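Local atomic coordinates of lectin-like protein (Entamoeba histolytica HM-1:IMSS-A, PDB entry 5ZBT), a protein that is of unknown function, though its legume lectin-like domain, the part described here, resembles that of ERGIC-53 and may bind D-mannose. Residues A[172-177]-A[181-186]. Residues are numbered along the deposited sequence; the frame is centred on the assembly and turned at random.
Sequences RIKYLV and KLIIEI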
ATOM      1  N   ARG A 172       2.082   6.203   6.043  1.00  8.11           N
ATOM      2  CA  ARG A 172       3.496   6.575   6.093  1.00 10.56           C
ATOM      3  C   ARG A 172       4.345   5.337   6.373  1.00 11.46           C
ATOM      4  O   ARG A 172       4.180   4.684   7.409  1.00 13.56           O
ATOM      5  CB  ARG A 172       3.748   7.663   7.143  1.00 10.18           C
ATOM      6  CG  ARG A 172       5.173   8.239   7.126  1.00 10.44           C
ATOM      7  CD  ARG A 172       5.458   9.247   8.261  1.00 10.80           C
ATOM      8  NE  ARG A 172       4.298  10.073   8.589  1.00 13.27           N
ATOM      9  CZ  ARG A 172       3.856  11.080   7.846  1.00 14.71           C
ATOM     10  NH1 ARG A 172       4.490  11.425   6.729  1.00 14.31           N
ATOM     11  NH2 ARG A 172       2.767  11.734   8.215  1.00 15.36           N
ATOM     12  N   ILE A 173       5.257   5.028   5.455  1.00 10.78           N
ATOM     13  CA  ILE A 173       6.139   3.868   5.543  1.00 11.41           C
ATOM     14  C   ILE A 173       7.577   4.378   5.610  1.00 10.63           C
ATOM     15  O   ILE A 173       8.084   4.941   4.633  1.00 11.84           O
ATOM     16  CB  ILE A 173       5.940   2.923   4.347  1.00 12.48           C
ATOM     17  CG1 ILE A 173       4.525   2.339   4.352  1.00  8.43           C
ATOM     18  CG2 ILE A 173       6.997   1.817   4.329  1.00 10.36           C
ATOM     19  CD1 ILE A 173       4.039   1.959   2.978  1.00  8.37           C
ATOM     20  N   LYS A 174       8.235   4.188   6.754  1.00 11.66           N
ATOM     21  CA  LYS A 174       9.583   4.690   6.990  1.00 12.90           C
ATOM     22  C   LYS A 174      10.515   3.524   7.276  1.00 13.32           C
ATOM     23  O   LYS A 174      10.210   2.681   8.123  1.00 16.13           O
ATOM     24  CB  LYS A 174       9.622   5.654   8.183  1.00 14.63           C
ATOM     25  CG  LYS A 174       8.944   6.991   7.991  1.00 15.28           C
ATOM     26  CD  LYS A 174       9.411   7.982   9.084  1.00 20.53           C
ATOM     27  CE  LYS A 174       8.865   7.612  10.474  1.00 27.71           C
ATOM     28  NZ  LYS A 174       9.327   8.516  11.585  1.00 27.16           N
ATOM     29  N   TYR A 175      11.669   3.498   6.621  1.00 12.34           N
ATOM     30  CA  TYR A 175      12.671   2.473   6.887  1.00 13.74           C
ATOM     31  C   TYR A 175      14.043   3.113   7.070  1.00 14.71           C
ATOM     32  O   TYR A 175      14.499   3.877   6.213  1.00 17.25           O
ATOM     33  CB  TYR A 175      12.709   1.448   5.760  1.00 12.26           C
ATOM     34  CG  TYR A 175      13.679   0.299   5.989  1.00 15.75           C
ATOM     35  CD1 TYR A 175      13.498  -0.589   7.050  1.00 13.80           C
ATOM     36  CD2 TYR A 175      14.764   0.088   5.130  1.00 14.78           C
ATOM     37  CE1 TYR A 175      14.361  -1.656   7.253  1.00 14.99           C
ATOM     38  CE2 TYR A 175      15.637  -0.987   5.319  1.00 15.77           C
ATOM     39  CZ  TYR A 175      15.428  -1.848   6.384  1.00 17.72           C
ATOM     40  OH  TYR A 175      16.282  -2.906   6.590  1.00 17.38           O
ATOM     41  N   LEU A 176      14.701   2.802   8.182  1.00 14.72           N
ATOM     42  CA  LEU A 176      16.073   3.228   8.421  1.00 13.25           C
ATOM     43  C   LEU A 176      16.995   2.045   8.154  1.00 14.65           C
ATOM     44  O   LEU A 176      16.897   1.016   8.835  1.00 14.64           O
ATOM     45  CB  LEU A 176      16.245   3.744   9.847  1.00 17.25           C
ATOM     46  CG  LEU A 176      15.152   4.737  10.242  1.00 19.57           C
ATOM     47  CD1 LEU A 176      15.230   5.068  11.729  1.00 16.82           C
ATOM     48  CD2 LEU A 176      15.277   5.985   9.399  1.00 18.53           C
ATOM     49  N   VAL A 177      17.880   2.198   7.161  1.00 14.60           N
ATOM     50  CA  VAL A 177      18.658   1.077   6.634  1.00 15.48           C
ATOM     51  C   VAL A 177      19.690   0.606   7.655  1.00 19.59           C
ATOM     52  O   VAL A 177      19.850  -0.598   7.897  1.00 19.90           O
ATOM     53  CB  VAL A 177      19.326   1.474   5.304  1.00 18.86           C
ATOM     54  CG1 VAL A 177      20.357   0.452   4.904  1.00 18.12           C
ATOM     55  CG2 VAL A 177      18.279   1.636   4.201  1.00 17.42           C
ATOM     56  N   LYS A 181      15.172  -0.783  10.869  1.00 16.35           N
ATOM     57  CA  LYS A 181      13.948  -0.445  11.575  1.00 17.39           C
ATOM     58  C   LYS A 181      12.909   0.037  10.575  1.00 15.58           C
ATOM     59  O   LYS A 181      13.163   0.979   9.812  1.00 13.47           O
ATOM     60  CB  LYS A 181      14.207   0.628  12.629  1.00 16.63           C
ATOM     61  CG  LYS A 181      13.219   0.596  13.757  1.00 17.44           C
ATOM     62  CD  LYS A 181      13.022   1.976  14.315  1.00 20.12           C
ATOM     63  CE  LYS A 181      13.704   2.183  15.640  1.00 27.31           C
ATOM     64  NZ  LYS A 181      13.131   3.413  16.304  1.00 37.12           N
ATOM     65  N   LEU A 182      11.750  -0.613  10.579  1.00 12.27           N
ATOM     66  CA  LEU A 182      10.611  -0.200   9.776  1.00 13.72           C
ATOM     67  C   LEU A 182       9.559   0.417  10.690  1.00 11.81           C
ATOM     68  O   LEU A 182       9.252  -0.133  11.750  1.00 11.83           O
ATOM     69  CB  LEU A 182      10.035  -1.385   9.005  1.00 10.80           C
ATOM     70  CG  LEU A 182       8.792  -1.095   8.176  1.00 10.25           C
ATOM     71  CD1 LEU A 182       9.205  -0.430   6.889  1.00 14.35           C
ATOM     72  CD2 LEU A 182       8.031  -2.373   7.903  1.00 13.39           C
ATOM     73  N   ILE A 183       9.019   1.559  10.286  1.00 11.26           N
ATOM     74  CA  ILE A 183       8.019   2.277  11.065  1.00 15.29           C
ATOM     75  C   ILE A 183       6.845   2.586  10.151  1.00 13.45           C
ATOM     76  O   ILE A 183       7.037   3.120   9.054  1.00 11.84           O
ATOM     77  CB  ILE A 183       8.591   3.570  11.684  1.00 18.17           C
ATOM     78  CG1 ILE A 183       9.815   3.238  12.547  1.00 17.94           C
ATOM     79  CG2 ILE A 183       7.542   4.284  12.512  1.00 13.37           C
ATOM     80  CD1 ILE A 183      10.390   4.423  13.280  1.00 21.66           C
ATOM     81  N   ILE A 184       5.646   2.188  10.578  1.00 15.18           N
ATOM     82  CA  ILE A 184       4.392   2.499   9.900  1.00 10.08           C
ATOM     83  C   ILE A 184       3.636   3.499  10.760  1.00 15.91           C
ATOM     84  O   ILE A 184       3.428   3.264  11.958  1.00 17.79           O
ATOM     85  CB  ILE A 184       3.525   1.246   9.673  1.00 13.77           C
ATOM     86  CG1 ILE A 184       4.349   0.077   9.118  1.00 10.99           C
ATOM     87  CG2 ILE A 184       2.359   1.571   8.758  1.00 14.71           C
ATOM     88  CD1 ILE A 184       4.921   0.307   7.758  1.00  7.68           C
ATOM     89  N   GLU A 185       3.229   4.607  10.148  1.00 13.60           N
ATOM     90  CA  GLU A 185       2.366   5.596  10.760  1.00 14.04           C
ATOM     91  C   GLU A 185       1.253   5.903   9.778  1.00 10.79           C
ATOM     92  O   GLU A 185       1.348   5.576   8.595  1.00 17.04           O
ATOM     93  CB  GLU A 185       3.135   6.880  11.114  1.00 13.77           C
ATOM     94  CG  GLU A 185       4.203   6.650  12.169  1.00 13.07           C
ATOM     95  CD  GLU A 185       5.299   7.693  12.169  1.00 13.75           C
ATOM     96  OE1 GLU A 185       5.242   8.640  11.345  1.00 13.94           O
ATOM     97  OE2 GLU A 185       6.214   7.568  13.013  1.00 13.34           O
ATOM     98  N   ILE A 186       0.190   6.527  10.264  1.00  9.23           N
ATOM     99  CA  ILE A 186      -0.858   6.992   9.367  1.00 14.85           C
ATOM    100  C   ILE A 186      -1.348   8.356   9.838  1.00 11.13           C
ATOM    101  O   ILE A 186      -1.607   8.557  11.027  1.00 11.66           O
ATOM    102  CB  ILE A 186      -2.018   5.984   9.227  1.00 16.81           C
ATOM    103  CG1 ILE A 186      -2.953   6.444   8.100  1.00 19.34           C
ATOM    104  CG2 ILE A 186      -2.788   5.823  10.513  1.00 16.86           C
ATOM    105  CD1 ILE A 186      -3.623   5.318   7.348  1.00 25.58           C
TER
HETATM  106  O   HOH W   1       7.421  10.513  11.196  1.00 14.56           O
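Arg172 and Glu185 face each other as a hydrogen-bonded pair in an antiparallel β-hairpin, a worked example of how one ladder can separate an apolar face from a mixed one. Six backbone hydrogen bonds join Arg172, Lys174 and Leu176 to Glu185, Ile183 and Lys181. Five are of similar length; the one next to the turn, Lys181 N to Leu176 O, is longer at 3.2 Å.

The tightly packed side belongs to the non-hydrogen-bonded pairs. Ile173 lies alongside both Leu182 and Ile184, its CG2 4.1 Å from Leu182 CD1 and its CG1 4.0 Å from Ile184 CD1. With CG anti to the backbone N (chi1 -177°), the Tyr175 ring is set alongside the partner strand, CD1 3.2 Å from Lys181 O and its edge toward Leu182; its hydroxyl reaches the carbonyl of Ile201.

The other face is partly open to solvent and mixed, with charged groups set among Leu176 and Ile183. Buried among these partly exposed residues, the Glu185 carboxylate divides its oxygens between two cations: OE1 sits at the guanidinium edge, 3.2 Å from Arg172 NE, with the two planes 67° apart, while OE2 makes a longer salt bridge of 3.6 Å to Lys174 NZ. A water accepts from Lys174 NZ and donates to Glu185 OE1. Asn192 bonds both OE1, completing the carboxylate's partners, and Arg172 NH2; Glu81 pairs with NH1, probably helping to fix the guanidinium.

Within the lectin β-sandwich, strand 80-90 flanks the hairpin beside 170-176 and strand 191-198 lies beside 181-188, while Ile184 on the apolar face packs against Val138 of strand 135-142 in the opposing sheet.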